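Local coordinates for protein F01G10.3, confirmed by transcript evidence (Caenorhabditis elegans, PDB 3K6J) that probably acts as an NAD+-dependent (3S)-3-hydroxyacyl-CoA dehydrogenase, the oxidoreductase part of a multifunctional enzyme, and carries a bound zinc ion, at residues L152-K157 and V177-S182; S248-Y253 and I359-Y364; Y253-L258 and A346-Q351. All blocks are in the same frame, centred on the assembly; numbering follows the deposited sequence.

Interaction 1 of 3, residues L152-K157 and V177-S182; sequences LENICK and VLRDPS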
ATOM      1  N   LEU A 152      27.808  -3.971  -8.894  1.00 44.94           N
ATOM      2  CA  LEU A 152      27.017  -4.126 -10.135  1.00 45.53           C
ATOM      3  C   LEU A 152      27.396  -3.150 -11.261  1.00 46.06           C
ATOM      4  O   LEU A 152      27.308  -3.484 -12.445  1.00 46.26           O
ATOM      5  CB  LEU A 152      25.517  -3.984  -9.824  1.00 45.65           C
ATOM      6  CG  LEU A 152      24.791  -5.128  -9.113  1.00 44.86           C
ATOM      7  CD1 LEU A 152      23.466  -4.631  -8.594  1.00 44.56           C
ATOM      8  CD2 LEU A 152      24.615  -6.313 -10.039  1.00 43.00           C
ATOM      9  N   GLU A 153      27.793  -1.941 -10.883  1.00 47.41           N
ATOM     10  CA  GLU A 153      28.222  -0.936 -11.849  1.00 48.84           C
ATOM     11  C   GLU A 153      29.255  -1.533 -12.807  1.00 49.74           C
ATOM     12  O   GLU A 153      29.055  -1.545 -14.034  1.00 50.18           O
ATOM     13  CB  GLU A 153      28.776   0.292 -11.128  1.00 48.99           C
ATOM     14  CG  GLU A 153      29.193   1.421 -12.060  1.00 48.75           C
ATOM     15  CD  GLU A 153      28.944   2.778 -11.467  1.00 48.73           C
ATOM     16  OE1 GLU A 153      29.391   3.022 -10.320  1.00 47.79           O
ATOM     17  OE2 GLU A 153      28.288   3.608 -12.155  1.00 49.31           O
ATOM     18  N   ASN A 154      30.327  -2.084 -12.248  1.00 50.22           N
ATOM     19  CA  ASN A 154      31.392  -2.669 -13.080  1.00 50.33           C
ATOM     20  C   ASN A 154      31.132  -4.085 -13.528  1.00 50.20           C
ATOM     21  O   ASN A 154      32.074  -4.866 -13.694  1.00 51.09           O
ATOM     22  CB  ASN A 154      32.797  -2.516 -12.442  1.00 50.26           C
ATOM     23  CG  ASN A 154      32.745  -2.263 -10.941  1.00 51.25           C
ATOM     24  OD1 ASN A 154      32.904  -1.123 -10.473  1.00 51.19           O
ATOM     25  ND2 ASN A 154      32.500  -3.321 -10.176  1.00 52.44           N
ATOM     26  N   ILE A 155      29.856  -4.432 -13.710  1.00 50.02           N
ATOM     27  CA  ILE A 155      29.481  -5.692 -14.373  1.00 49.45           C
ATOM     28  C   ILE A 155      28.239  -5.562 -15.275  1.00 48.84           C
ATOM     29  O   ILE A 155      28.016  -6.378 -16.168  1.00 48.78           O
ATOM     30  CB  ILE A 155      29.393  -6.901 -13.378  1.00 49.71           C
ATOM     31  CG1 ILE A 155      29.428  -8.255 -14.124  1.00 50.34           C
ATOM     32  CG2 ILE A 155      28.165  -6.797 -12.466  1.00 50.01           C
ATOM     33  CD1 ILE A 155      30.713  -8.532 -14.993  1.00 50.69           C
ATOM     34  N   CYS A 156      27.454  -4.516 -15.052  1.00 48.50           N
ATOM     35  CA  CYS A 156      26.252  -4.249 -15.860  1.00 48.02           C
ATOM     36  C   CYS A 156      26.474  -3.191 -16.926  1.00 47.00           C
ATOM     37  O   CYS A 156      27.342  -2.322 -16.776  1.00 46.88           O
ATOM     38  CB  CYS A 156      25.100  -3.809 -14.961  1.00 48.20           C
ATOM     39  SG  CYS A 156      24.630  -5.102 -13.808  1.00 49.93           S
ATOM     40  N   LYS A 157      25.663  -3.254 -17.981  1.00 45.95           N
ATOM     41  CA  LYS A 157      25.739  -2.300 -19.082  1.00 44.74           C
ATOM     42  C   LYS A 157      25.381  -0.907 -18.588  1.00 44.56           C
ATOM     43  O   LYS A 157      24.633  -0.760 -17.615  1.00 44.39           O
ATOM     44  CB  LYS A 157      24.854  -2.743 -20.245  1.00 45.10           C
ATOM     45  CG  LYS A 157      23.373  -2.890 -19.936  1.00 43.70           C
ATOM     46  CD  LYS A 157      22.710  -3.666 -21.045  1.00 42.88           C
ATOM     47  CE  LYS A 157      21.217  -3.489 -21.011  1.00 42.21           C
ATOM     48  NZ  LYS A 157      20.518  -4.543 -21.798  1.00 38.66           N
ATOM     49  N   VAL A 177      28.150   6.323  -3.818  1.00 44.34           N
ATOM     50  CA  VAL A 177      29.252   5.385  -4.131  1.00 44.11           C
ATOM     51  C   VAL A 177      29.319   4.892  -5.558  1.00 44.08           C
ATOM     52  O   VAL A 177      30.251   4.164  -5.930  1.00 44.24           O
ATOM     53  CB  VAL A 177      29.317   4.112  -3.204  1.00 45.02           C
ATOM     54  CG1 VAL A 177      29.186   4.473  -1.738  1.00 45.28           C
ATOM     55  CG2 VAL A 177      28.309   3.021  -3.638  1.00 44.68           C
ATOM     56  N   LEU A 178      28.351   5.252  -6.379  1.00 43.82           N
ATOM     57  CA  LEU A 178      28.496   4.926  -7.786  1.00 43.71           C
ATOM     58  C   LEU A 178      29.332   6.034  -8.425  1.00 43.74           C
ATOM     59  O   LEU A 178      29.333   7.170  -7.940  1.00 44.50           O
ATOM     60  CB  LEU A 178      27.130   4.797  -8.473  1.00 43.90           C
ATOM     61  CG  LEU A 178      26.200   3.689  -7.959  1.00 42.87           C
ATOM     62  CD1 LEU A 178      24.756   4.147  -8.037  1.00 42.69           C
ATOM     63  CD2 LEU A 178      26.412   2.432  -8.767  1.00 41.70           C
ATOM     64  N   ARG A 179      30.056   5.708  -9.488  1.00 43.33           N
ATOM     65  CA  ARG A 179      30.709   6.761 -10.252  1.00 43.28           C
ATOM     66  C   ARG A 179      29.553   7.620 -10.770  1.00 42.21           C
ATOM     67  O   ARG A 179      29.496   8.831 -10.486  1.00 42.70           O
ATOM     68  CB  ARG A 179      31.511   6.209 -11.429  1.00 43.43           C
ATOM     69  CG  ARG A 179      32.567   5.180 -11.064  1.00 45.30           C
ATOM     70  CD  ARG A 179      32.871   4.335 -12.274  1.00 45.40           C
ATOM     71  NE  ARG A 179      33.281   2.998 -11.869  1.00 48.38           N
ATOM     72  CZ  ARG A 179      33.060   1.894 -12.582  1.00 47.98           C
ATOM     73  NH1 ARG A 179      32.415   1.950 -13.747  1.00 46.99           N
ATOM     74  NH2 ARG A 179      33.477   0.731 -12.112  1.00 47.53           N
ATOM     75  N   ASP A 180      28.636   6.968 -11.498  1.00 39.77           N
ATOM     76  CA  ASP A 180      27.372   7.561 -11.918  1.00 36.92           C
ATOM     77  C   ASP A 180      26.190   7.343 -10.940  1.00 34.53           C
ATOM     78  O   ASP A 180      25.369   6.457 -11.138  1.00 34.42           O
ATOM     79  CB  ASP A 180      27.001   7.053 -13.313  1.00 36.58           C
ATOM     80  CG  ASP A 180      25.861   7.843 -13.917  1.00 37.57           C
ATOM     81  OD1 ASP A 180      25.272   8.686 -13.198  1.00 34.89           O
ATOM     82  OD2 ASP A 180      25.548   7.624 -15.104  1.00 39.78           O
ATOM     83  N   PRO A 181      26.059   8.193  -9.922  1.00 32.99           N
ATOM     84  CA  PRO A 181      24.930   8.035  -8.993  1.00 31.86           C
ATOM     85  C   PRO A 181      23.543   8.388  -9.540  1.00 30.94           C
ATOM     86  O   PRO A 181      22.560   8.279  -8.808  1.00 30.64           O
ATOM     87  CB  PRO A 181      25.269   9.002  -7.860  1.00 32.09           C
ATOM     88  CG  PRO A 181      26.207  10.002  -8.466  1.00 32.91           C
ATOM     89  CD  PRO A 181      26.955   9.303  -9.538  1.00 32.47           C
ATOM     90  N   SER A 182      23.459   8.830 -10.790  1.00 29.67           N
ATOM     91  CA  SER A 182      22.167   9.220 -11.368  1.00 28.60           C
ATOM     92  C   SER A 182      21.228   8.053 -11.686  1.00 28.47           C
ATOM     93  O   SER A 182      20.023   8.262 -11.811  1.00 28.41           O
ATOM     94  CB  SER A 182      22.347  10.122 -12.607  1.00 28.77           C
ATOM     95  OG  SER A 182      22.716   9.367 -13.763  1.00 25.83           O
TER

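Interaction 2 of 3, residues S248-Y253 and I359-Y364; sequences SQKLMY and INFMLY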
ATOM      1  N   SER A 248     -14.004   2.876  12.202  1.00 36.52           N
ATOM      2  CA  SER A 248     -14.589   1.567  11.960  1.00 37.48           C
ATOM      3  C   SER A 248     -14.874   0.814  13.257  1.00 37.72           C
ATOM      4  O   SER A 248     -15.880   0.116  13.371  1.00 37.51           O
ATOM      5  CB  SER A 248     -13.672   0.733  11.059  1.00 37.33           C
ATOM      6  OG  SER A 248     -13.643   1.310   9.765  1.00 39.49           O
ATOM      7  N   GLN A 249     -13.976   0.960  14.220  1.00 38.16           N
ATOM      8  CA  GLN A 249     -14.161   0.346  15.516  1.00 39.50           C
ATOM      9  C   GLN A 249     -15.315   0.979  16.295  1.00 40.25           C
ATOM     10  O   GLN A 249     -16.105   0.257  16.915  1.00 40.75           O
ATOM     11  CB  GLN A 249     -12.869   0.382  16.308  1.00 39.38           C
ATOM     12  CG  GLN A 249     -11.794  -0.468  15.662  1.00 40.43           C
ATOM     13  CD  GLN A 249     -10.842  -1.045  16.668  1.00 43.07           C
ATOM     14  OE1 GLN A 249      -9.657  -0.687  16.707  1.00 43.16           O
ATOM     15  NE2 GLN A 249     -11.352  -1.942  17.506  1.00 44.01           N
ATOM     16  N   LYS A 250     -15.431   2.310  16.243  1.00 40.84           N
ATOM     17  CA  LYS A 250     -16.521   3.012  16.923  1.00 41.41           C
ATOM     18  C   LYS A 250     -17.880   2.451  16.501  1.00 42.85           C
ATOM     19  O   LYS A 250     -18.801   2.380  17.321  1.00 43.07           O
ATOM     20  CB  LYS A 250     -16.480   4.511  16.665  1.00 40.70           C
ATOM     21  CG  LYS A 250     -15.462   5.285  17.483  1.00 39.11           C
ATOM     22  CD  LYS A 250     -15.413   6.750  17.020  1.00 35.53           C
ATOM     23  CE  LYS A 250     -14.241   7.508  17.630  1.00 34.79           C
ATOM     24  NZ  LYS A 250     -14.073   8.828  16.952  1.00 35.79           N
ATOM     25  N   LEU A 251     -17.993   2.038  15.237  1.00 43.57           N
ATOM     26  CA  LEU A 251     -19.229   1.467  14.731  1.00 44.84           C
ATOM     27  C   LEU A 251     -19.629   0.210  15.504  1.00 46.15           C
ATOM     28  O   LEU A 251     -20.816  -0.121  15.598  1.00 46.32           O
ATOM     29  CB  LEU A 251     -19.112   1.151  13.238  1.00 44.35           C
ATOM     30  CG  LEU A 251     -19.098   2.352  12.285  1.00 44.52           C
ATOM     31  CD1 LEU A 251     -18.739   1.913  10.862  1.00 43.73           C
ATOM     32  CD2 LEU A 251     -20.415   3.137  12.308  1.00 42.60           C
ATOM     33  N   MET A 252     -18.629  -0.482  16.048  1.00 47.40           N
ATOM     34  CA  MET A 252     -18.862  -1.702  16.806  1.00 48.57           C
ATOM     35  C   MET A 252     -19.203  -1.417  18.268  1.00 49.38           C
ATOM     36  O   MET A 252     -20.229  -1.893  18.758  1.00 49.99           O
ATOM     37  CB  MET A 252     -17.666  -2.664  16.709  1.00 48.62           C
ATOM     38  CG  MET A 252     -17.539  -3.394  15.376  1.00 47.67           C
ATOM     39  SD  MET A 252     -16.162  -4.547  15.374  1.00 45.71           S
ATOM     40  CE  MET A 252     -14.803  -3.473  15.856  1.00 47.10           C
ATOM     41  N   TYR A 253     -18.365  -0.644  18.961  1.00 50.19           N
ATOM     42  CA  TYR A 253     -18.572  -0.436  20.394  1.00 50.74           C
ATOM     43  C   TYR A 253     -19.555   0.666  20.791  1.00 51.20           C
ATOM     44  O   TYR A 253     -20.170   0.567  21.849  1.00 51.31           O
ATOM     45  CB  TYR A 253     -17.259  -0.349  21.191  1.00 50.57           C
ATOM     46  CG  TYR A 253     -16.344   0.795  20.852  1.00 50.92           C
ATOM     47  CD1 TYR A 253     -15.202   0.584  20.078  1.00 51.46           C
ATOM     48  CD2 TYR A 253     -16.595   2.085  21.325  1.00 51.16           C
ATOM     49  CE1 TYR A 253     -14.340   1.621  19.769  1.00 51.14           C
ATOM     50  CE2 TYR A 253     -15.740   3.139  21.013  1.00 51.44           C
ATOM     51  CZ  TYR A 253     -14.612   2.892  20.236  1.00 52.24           C
ATOM     52  OH  TYR A 253     -13.755   3.923  19.919  1.00 55.25           O
ATOM     53  N   ILE A 359     -20.782   4.942   5.853  1.00 36.68           N
ATOM     54  CA  ILE A 359     -19.737   5.349   4.915  1.00 35.99           C
ATOM     55  C   ILE A 359     -19.162   6.731   5.267  1.00 35.41           C
ATOM     56  O   ILE A 359     -17.954   6.889   5.350  1.00 35.25           O
ATOM     57  CB  ILE A 359     -20.238   5.308   3.445  1.00 36.01           C
ATOM     58  CG1 ILE A 359     -20.323   3.866   2.926  1.00 36.30           C
ATOM     59  CG2 ILE A 359     -19.365   6.159   2.516  1.00 35.74           C
ATOM     60  CD1 ILE A 359     -19.040   3.030   3.078  1.00 36.34           C
ATOM     61  N   ASN A 360     -20.027   7.714   5.507  1.00 34.59           N
ATOM     62  CA  ASN A 360     -19.576   9.043   5.885  1.00 33.92           C
ATOM     63  C   ASN A 360     -18.756   9.042   7.166  1.00 32.95           C
ATOM     64  O   ASN A 360     -17.740   9.727   7.263  1.00 32.93           O
ATOM     65  CB  ASN A 360     -20.770   9.994   6.016  1.00 34.20           C
ATOM     66  CG  ASN A 360     -21.487  10.196   4.706  1.00 35.52           C
ATOM     67  OD1 ASN A 360     -20.994   9.815   3.642  1.00 37.66           O
ATOM     68  ND2 ASN A 360     -22.658  10.811   4.768  1.00 37.05           N
ATOM     69  N   PHE A 361     -19.219   8.276   8.146  1.00 32.39           N
ATOM     70  CA  PHE A 361     -18.558   8.146   9.450  1.00 31.69           C
ATOM     71  C   PHE A 361     -17.129   7.609   9.291  1.00 31.21           C
ATOM     72  O   PHE A 361     -16.212   8.021  10.014  1.00 31.47           O
ATOM     73  CB  PHE A 361     -19.387   7.223  10.355  1.00 30.93           C
ATOM     74  CG  PHE A 361     -18.964   7.230  11.808  1.00 31.59           C
ATOM     75  CD1 PHE A 361     -19.351   8.266  12.666  1.00 31.08           C
ATOM     76  CD2 PHE A 361     -18.202   6.187  12.337  1.00 31.80           C
ATOM     77  CE1 PHE A 361     -18.972   8.267  14.030  1.00 30.20           C
ATOM     78  CE2 PHE A 361     -17.809   6.198  13.688  1.00 32.12           C
ATOM     79  CZ  PHE A 361     -18.209   7.249  14.535  1.00 29.79           C
ATOM     80  N   MET A 362     -16.949   6.693   8.345  1.00 30.80           N
ATOM     81  CA  MET A 362     -15.615   6.132   8.049  1.00 30.59           C
ATOM     82  C   MET A 362     -14.753   7.000   7.128  1.00 29.64           C
ATOM     83  O   MET A 362     -13.599   7.235   7.413  1.00 28.99           O
ATOM     84  CB  MET A 362     -15.732   4.718   7.461  1.00 30.43           C
ATOM     85  CG  MET A 362     -15.822   3.631   8.525  1.00 31.76           C
ATOM     86  SD  MET A 362     -16.323   2.014   7.898  1.00 36.49           S
ATOM     87  CE  MET A 362     -17.898   2.324   7.152  1.00 30.67           C
ATOM     88  N   LEU A 363     -15.325   7.457   6.020  1.00 29.18           N
ATOM     89  CA  LEU A 363     -14.550   8.085   4.964  1.00 29.36           C
ATOM     90  C   LEU A 363     -14.295   9.596   5.127  1.00 30.01           C
ATOM     91  O   LEU A 363     -13.198  10.074   4.829  1.00 30.46           O
ATOM     92  CB  LEU A 363     -15.176   7.760   3.605  1.00 28.99           C
ATOM     93  CG  LEU A 363     -14.746   6.483   2.836  1.00 28.88           C
ATOM     94  CD1 LEU A 363     -14.206   5.305   3.664  1.00 22.75           C
ATOM     95  CD2 LEU A 363     -15.829   6.048   1.878  1.00 25.80           C
ATOM     96  N   TYR A 364     -15.283  10.353   5.600  1.00 29.65           N
ATOM     97  CA  TYR A 364     -15.103  11.796   5.745  1.00 29.63           C
ATOM     98  C   TYR A 364     -13.930  12.167   6.669  1.00 28.77           C
ATOM     99  O   TYR A 364     -13.137  13.020   6.325  1.00 28.41           O
ATOM    100  CB  TYR A 364     -16.406  12.462   6.229  1.00 30.11           C
ATOM    101  CG  TYR A 364     -17.506  12.515   5.192  1.00 31.35           C
ATOM    102  CD1 TYR A 364     -17.473  11.706   4.045  1.00 33.21           C
ATOM    103  CD2 TYR A 364     -18.593  13.371   5.360  1.00 34.95           C
ATOM    104  CE1 TYR A 364     -18.493  11.749   3.098  1.00 31.59           C
ATOM    105  CE2 TYR A 364     -19.619  13.428   4.416  1.00 35.49           C
ATOM    106  CZ  TYR A 364     -19.558  12.609   3.294  1.00 35.23           C
ATOM    107  OH  TYR A 364     -20.578  12.678   2.376  1.00 38.33           O
TER

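Interaction 3 of 3, residues Y253-L258 and A346-Q351; sequences YEYGYL and AKSNIQ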
ATOM      1  N   TYR A 253     -18.365  -0.644  18.961  1.00 50.19           N
ATOM      2  CA  TYR A 253     -18.572  -0.436  20.394  1.00 50.74           C
ATOM      3  C   TYR A 253     -19.555   0.666  20.791  1.00 51.20           C
ATOM      4  O   TYR A 253     -20.170   0.567  21.849  1.00 51.31           O
ATOM      5  CB  TYR A 253     -17.259  -0.349  21.191  1.00 50.57           C
ATOM      6  CG  TYR A 253     -16.344   0.795  20.852  1.00 50.92           C
ATOM      7  CD1 TYR A 253     -15.202   0.584  20.078  1.00 51.46           C
ATOM      8  CD2 TYR A 253     -16.595   2.085  21.325  1.00 51.16           C
ATOM      9  CE1 TYR A 253     -14.340   1.621  19.769  1.00 51.14           C
ATOM     10  CE2 TYR A 253     -15.740   3.139  21.013  1.00 51.44           C
ATOM     11  CZ  TYR A 253     -14.612   2.892  20.236  1.00 52.24           C
ATOM     12  OH  TYR A 253     -13.755   3.923  19.919  1.00 55.25           O
ATOM     13  N   GLU A 254     -19.696   1.707  19.963  1.00 51.19           N
ATOM     14  CA  GLU A 254     -20.639   2.791  20.248  1.00 51.34           C
ATOM     15  C   GLU A 254     -21.996   2.550  19.604  1.00 51.33           C
ATOM     16  O   GLU A 254     -23.034   2.974  20.140  1.00 52.13           O
ATOM     17  CB  GLU A 254     -20.094   4.145  19.807  1.00 51.53           C
ATOM     18  CG  GLU A 254     -19.165   4.794  20.816  1.00 52.94           C
ATOM     19  CD  GLU A 254     -18.449   5.988  20.233  1.00 54.79           C
ATOM     20  OE1 GLU A 254     -17.297   6.247  20.645  1.00 55.09           O
ATOM     21  OE2 GLU A 254     -19.033   6.662  19.349  1.00 56.44           O
ATOM     22  N   TYR A 255     -21.982   1.886  18.450  1.00 50.52           N
ATOM     23  CA  TYR A 255     -23.202   1.499  17.753  1.00 49.62           C
ATOM     24  C   TYR A 255     -23.202  -0.009  17.796  1.00 49.08           C
ATOM     25  O   TYR A 255     -22.310  -0.610  18.392  1.00 49.12           O
ATOM     26  CB  TYR A 255     -23.208   2.053  16.321  1.00 49.85           C
ATOM     27  CG  TYR A 255     -22.964   3.550  16.277  1.00 49.83           C
ATOM     28  CD1 TYR A 255     -24.027   4.447  16.212  1.00 49.65           C
ATOM     29  CD2 TYR A 255     -21.667   4.071  16.332  1.00 50.13           C
ATOM     30  CE1 TYR A 255     -23.806   5.825  16.185  1.00 50.72           C
ATOM     31  CE2 TYR A 255     -21.437   5.442  16.308  1.00 50.52           C
ATOM     32  CZ  TYR A 255     -22.509   6.317  16.236  1.00 51.60           C
ATOM     33  OH  TYR A 255     -22.281   7.688  16.211  1.00 53.00           O
ATOM     34  N   GLY A 256     -24.189  -0.651  17.204  1.00 48.21           N
ATOM     35  CA  GLY A 256     -24.256  -2.090  17.397  1.00 47.56           C
ATOM     36  C   GLY A 256     -23.757  -2.897  16.231  1.00 47.05           C
ATOM     37  O   GLY A 256     -24.096  -4.065  16.116  1.00 47.23           O
ATOM     38  N   TYR A 257     -22.963  -2.287  15.353  1.00 46.36           N
ATOM     39  CA  TYR A 257     -22.610  -2.950  14.091  1.00 45.43           C
ATOM     40  C   TYR A 257     -21.618  -4.098  14.272  1.00 44.63           C
ATOM     41  O   TYR A 257     -20.680  -4.009  15.053  1.00 44.09           O
ATOM     42  CB  TYR A 257     -22.104  -1.948  13.056  1.00 45.50           C
ATOM     43  CG  TYR A 257     -23.166  -1.017  12.500  1.00 45.40           C
ATOM     44  CD1 TYR A 257     -23.496   0.163  13.161  1.00 45.37           C
ATOM     45  CD2 TYR A 257     -23.823  -1.306  11.299  1.00 46.18           C
ATOM     46  CE1 TYR A 257     -24.454   1.031  12.659  1.00 45.62           C
ATOM     47  CE2 TYR A 257     -24.796  -0.430  10.776  1.00 46.30           C
ATOM     48  CZ  TYR A 257     -25.101   0.731  11.469  1.00 46.25           C
ATOM     49  OH  TYR A 257     -26.050   1.607  10.988  1.00 46.85           O
ATOM     50  N   LEU A 258     -21.885  -5.190  13.562  1.00 44.00           N
ATOM     51  CA  LEU A 258     -21.040  -6.368  13.571  1.00 43.56           C
ATOM     52  C   LEU A 258     -20.094  -6.305  12.363  1.00 43.22           C
ATOM     53  O   LEU A 258     -20.394  -5.629  11.369  1.00 42.84           O
ATOM     54  CB  LEU A 258     -21.883  -7.653  13.533  1.00 43.41           C
ATOM     55  CG  LEU A 258     -23.161  -7.786  14.371  1.00 44.57           C
ATOM     56  CD1 LEU A 258     -23.701  -9.220  14.350  1.00 44.35           C
ATOM     57  CD2 LEU A 258     -22.964  -7.300  15.813  1.00 45.41           C
ATOM     58  N   ALA A 346     -26.813   2.291  25.540  1.00 64.26           N
ATOM     59  CA  ALA A 346     -27.158   3.349  24.578  1.00 64.53           C
ATOM     60  C   ALA A 346     -25.899   3.933  23.894  1.00 64.30           C
ATOM     61  O   ALA A 346     -25.081   3.172  23.375  1.00 64.01           O
ATOM     62  CB  ALA A 346     -28.006   4.450  25.262  1.00 64.55           C
ATOM     63  N   LYS A 347     -25.776   5.265  23.866  1.00 64.19           N
ATOM     64  CA  LYS A 347     -24.515   5.973  23.567  1.00 64.24           C
ATOM     65  C   LYS A 347     -24.498   6.792  22.265  1.00 64.20           C
ATOM     66  O   LYS A 347     -25.338   6.616  21.376  1.00 64.36           O
ATOM     67  CB  LYS A 347     -23.304   5.019  23.612  1.00 64.38           C
ATOM     68  CG  LYS A 347     -22.123   5.486  24.467  1.00 64.97           C
ATOM     69  CD  LYS A 347     -22.372   5.250  25.965  1.00 64.86           C
ATOM     70  CE  LYS A 347     -21.066   4.991  26.727  1.00 65.67           C
ATOM     71  NZ  LYS A 347     -20.092   6.131  26.663  1.00 65.16           N
ATOM     72  N   SER A 348     -23.507   7.680  22.195  1.00 64.00           N
ATOM     73  CA  SER A 348     -23.216   8.606  21.079  1.00 63.44           C
ATOM     74  C   SER A 348     -24.293   9.606  20.655  1.00 62.90           C
ATOM     75  O   SER A 348     -25.423   9.248  20.316  1.00 63.08           O
ATOM     76  CB  SER A 348     -22.610   7.905  19.853  1.00 63.70           C
ATOM     77  OG  SER A 348     -22.026   8.882  18.984  1.00 63.63           O
ATOM     78  N   ASN A 349     -23.889  10.872  20.669  1.00 62.14           N
ATOM     79  CA  ASN A 349     -24.691  11.980  20.170  1.00 61.09           C
ATOM     80  C   ASN A 349     -24.704  12.092  18.646  1.00 60.68           C
ATOM     81  O   ASN A 349     -25.648  12.648  18.071  1.00 60.91           O
ATOM     82  CB  ASN A 349     -24.195  13.286  20.788  1.00 61.12           C
ATOM     83  CG  ASN A 349     -24.259  13.276  22.307  1.00 61.10           C
ATOM     84  OD1 ASN A 349     -25.125  12.627  22.912  1.00 60.66           O
ATOM     85  ND2 ASN A 349     -23.341  14.000  22.932  1.00 61.50           N
ATOM     86  N   ILE A 350     -23.667  11.566  17.991  1.00 59.81           N
ATOM     87  CA  ILE A 350     -23.598  11.571  16.528  1.00 58.82           C
ATOM     88  C   ILE A 350     -24.549  10.525  15.945  1.00 58.44           C
ATOM     89  O   ILE A 350     -24.506   9.354  16.317  1.00 58.22           O
ATOM     90  CB  ILE A 350     -22.147  11.359  16.026  1.00 58.83           C
ATOM     91  CG1 ILE A 350     -21.270  12.552  16.421  1.00 58.54           C
ATOM     92  CG2 ILE A 350     -22.120  11.159  14.515  1.00 58.42           C
ATOM     93  CD1 ILE A 350     -19.811  12.199  16.664  1.00 58.48           C
ATOM     94  N   GLN A 351     -25.405  10.966  15.031  1.00 58.06           N
ATOM     95  CA  GLN A 351     -26.433  10.119  14.423  1.00 57.94           C
ATOM     96  C   GLN A 351     -25.907   9.220  13.288  1.00 57.37           C
ATOM     97  O   GLN A 351     -25.357   9.730  12.305  1.00 57.18           O
ATOM     98  CB  GLN A 351     -27.566  11.002  13.871  1.00 58.22           C
ATOM     99  CG  GLN A 351     -28.412  11.721  14.927  1.00 59.77           C
ATOM    100  CD  GLN A 351     -29.499  10.824  15.517  1.00 61.54           C
ATOM    101  OE1 GLN A 351     -29.281  10.155  16.538  1.00 62.43           O
ATOM    102  NE2 GLN A 351     -30.673  10.794  14.865  1.00 60.37           N
TER

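Interaction 1 of 3, residues L152-K157 and V177-S182
Glu153 sends CG anti to its amide nitrogen (chi1 -177°) and then bends at chi2, which brings its carboxylate against the backbone of Leu178, Arg179 and Asp180. OE1 accepts the amide of Arg179, with 2.9 Å between Arg179 N and Glu153 OE1; the donor comes in on the syn side, 23° out of the carboxylate plane. The second oxygen is held more loosely: Asp180 N lies 3.4 Å from Glu153 OE2, a weak bond, and the two together probably limit the rotation of the carboxylate. Leu178 packs against the same group, its CD2 3.4 Å from Glu153 OE1. Arg179 is extended from CG to NE, and its guanidinium lies nearly parallel to the carboxylate, the planes 13° apart, with Glu153 CG over one face, toward the rim. The attraction here is one of charge alone, because Glu153 OE1 lies well out of the guanidinium plane. With a glutamine here the negative charge beside Arg179 is gone, and one of the two loop amides would probably be left facing an NH2 group instead of an oxygen. Asp180 OD1 accepts both N and OG of Ser182 from the same face, the former closing an Asx turn. In this side-chain-to-backbone bridge one carboxylate accepts from two successive loop amides, joining helix 142-153 to the loop before strand 184-188 at the surface of the Rossmann-type NAD-binding domain.

Interaction 2 of 3, residues S248-Y253 and I359-Y364
Leu251 meets both Phe361 and Met362 across two roughly antiparallel helices, and its course from CB outward maps the contact. CB points toward helix 355-375, and CG, placed anti to the carbonyl carbon (chi1 -72°), comes to 3.9 Å from Phe361 CD2. There the chain forks. One branch, CD2, lies 3.8 Å from Phe361 CD2, approaching the ring obliquely as the two side chains run antiparallel alongside each other. The other branch, CD1, turns to the methionine and sits 3.8 Å from both Met362 SD and Met362 CE, the two chains lying roughly perpendicular. Leu251 thus touches two successive residues of the facing helix, one with each branch.

Farther along the same rim of the phenyl ring comes an aliphatic stem: Lys250 CB lies at its edge, in plane, 3.7 Å from Phe361 CE2, and Lys250 CD approaches Phe361 CZ at 3.8 Å. The extended lysine carries its ammonium group beyond the ring to a salt bridge with Glu428 and a hydrogen bond with Gln247. One turn back from Leu251, Ser248 OG touches Met362 SD at 3.3 Å, a van der Waals touch; the hydroxyl is hydrogen-bonded to Tyr244 O within its own helix.

The axes of segments 248-253 and 359-364 approach to 9.9 Å at 147°, a roughly antiparallel packing of helix 234-253 on helix 355-375 in the interior. Helix 259-269 closes over Met362 through Ile266, whereas helix 412-424 receives Asn360 and Tyr364 on another flank of helix 355-375.

Interaction 3 of 3, residues Y253-L258 and A346-Q351
The Tyr255 ring presents its edge to Ile350 O, which lies near the ring plane, while Ser348 OG comes in at a slant to the ring. Both partners converge on the phenol oxygen. Tyr255 OH donates to Ile350 O at 2.8 Å, and it stands 43° above the carbonyl plane with a C=O...donor angle of 126°, so that the bond is not directed at a lone pair. Ser348 OG donates in turn to Tyr255 OH, 3.0 Å away, and one hydroxyl therefore serves as donor and acceptor at once. Two bonds of opposite sense fix the tip of the ring against the loop.

Ser348 has OG anti to its own amide nitrogen (chi1 -164°), which swings the hydroxyl toward the tyrosine and also back over its own loop. There it accepts from Ile350 N, 3.3 Å from Ser348 OG. The bonds thus run from Ile350 N through the serine and tyrosine hydroxyls to Ile350 O, returning to the residue from which they started. Ile350 adds a van der Waals touch, its CB 3.7 Å from Tyr255 OH, and is itself packed on Trp421 and Leu424 of helix 412-424.

Glu254 contributes less specifically: its OE2 lies 3.7 Å from Ser348 OG, and its backbone oxygen is 4.0 Å from Lys347 CB. The contact ties the loop between helices 234-253 and 259-269 to the loop leading into helix 355-375, at the surface of the helical part of the chain, and the serine-centred bend is an ST turn.

Overall arrangement
Interaction 2 is buried and mainly apolar where its helices meet, whereas interactions 1 and 3 lie at the surface and rely on polar groups: a carboxylate gripping backbone amides in the first, relayed hydroxyls in the third. Interactions 2 and 3 are neighbours, with centres about 10 Å apart; they share Tyr253 and hold the same two elements, helix 234-253 and helix 355-375, one through their sides and the other through adjoining loops. Interaction 3 is nested within the chain loop that interaction 2 closes. Interaction 1 belongs to the NAD-binding domain, its centre about 50 Å from that of interaction 2, beyond the chain's centre.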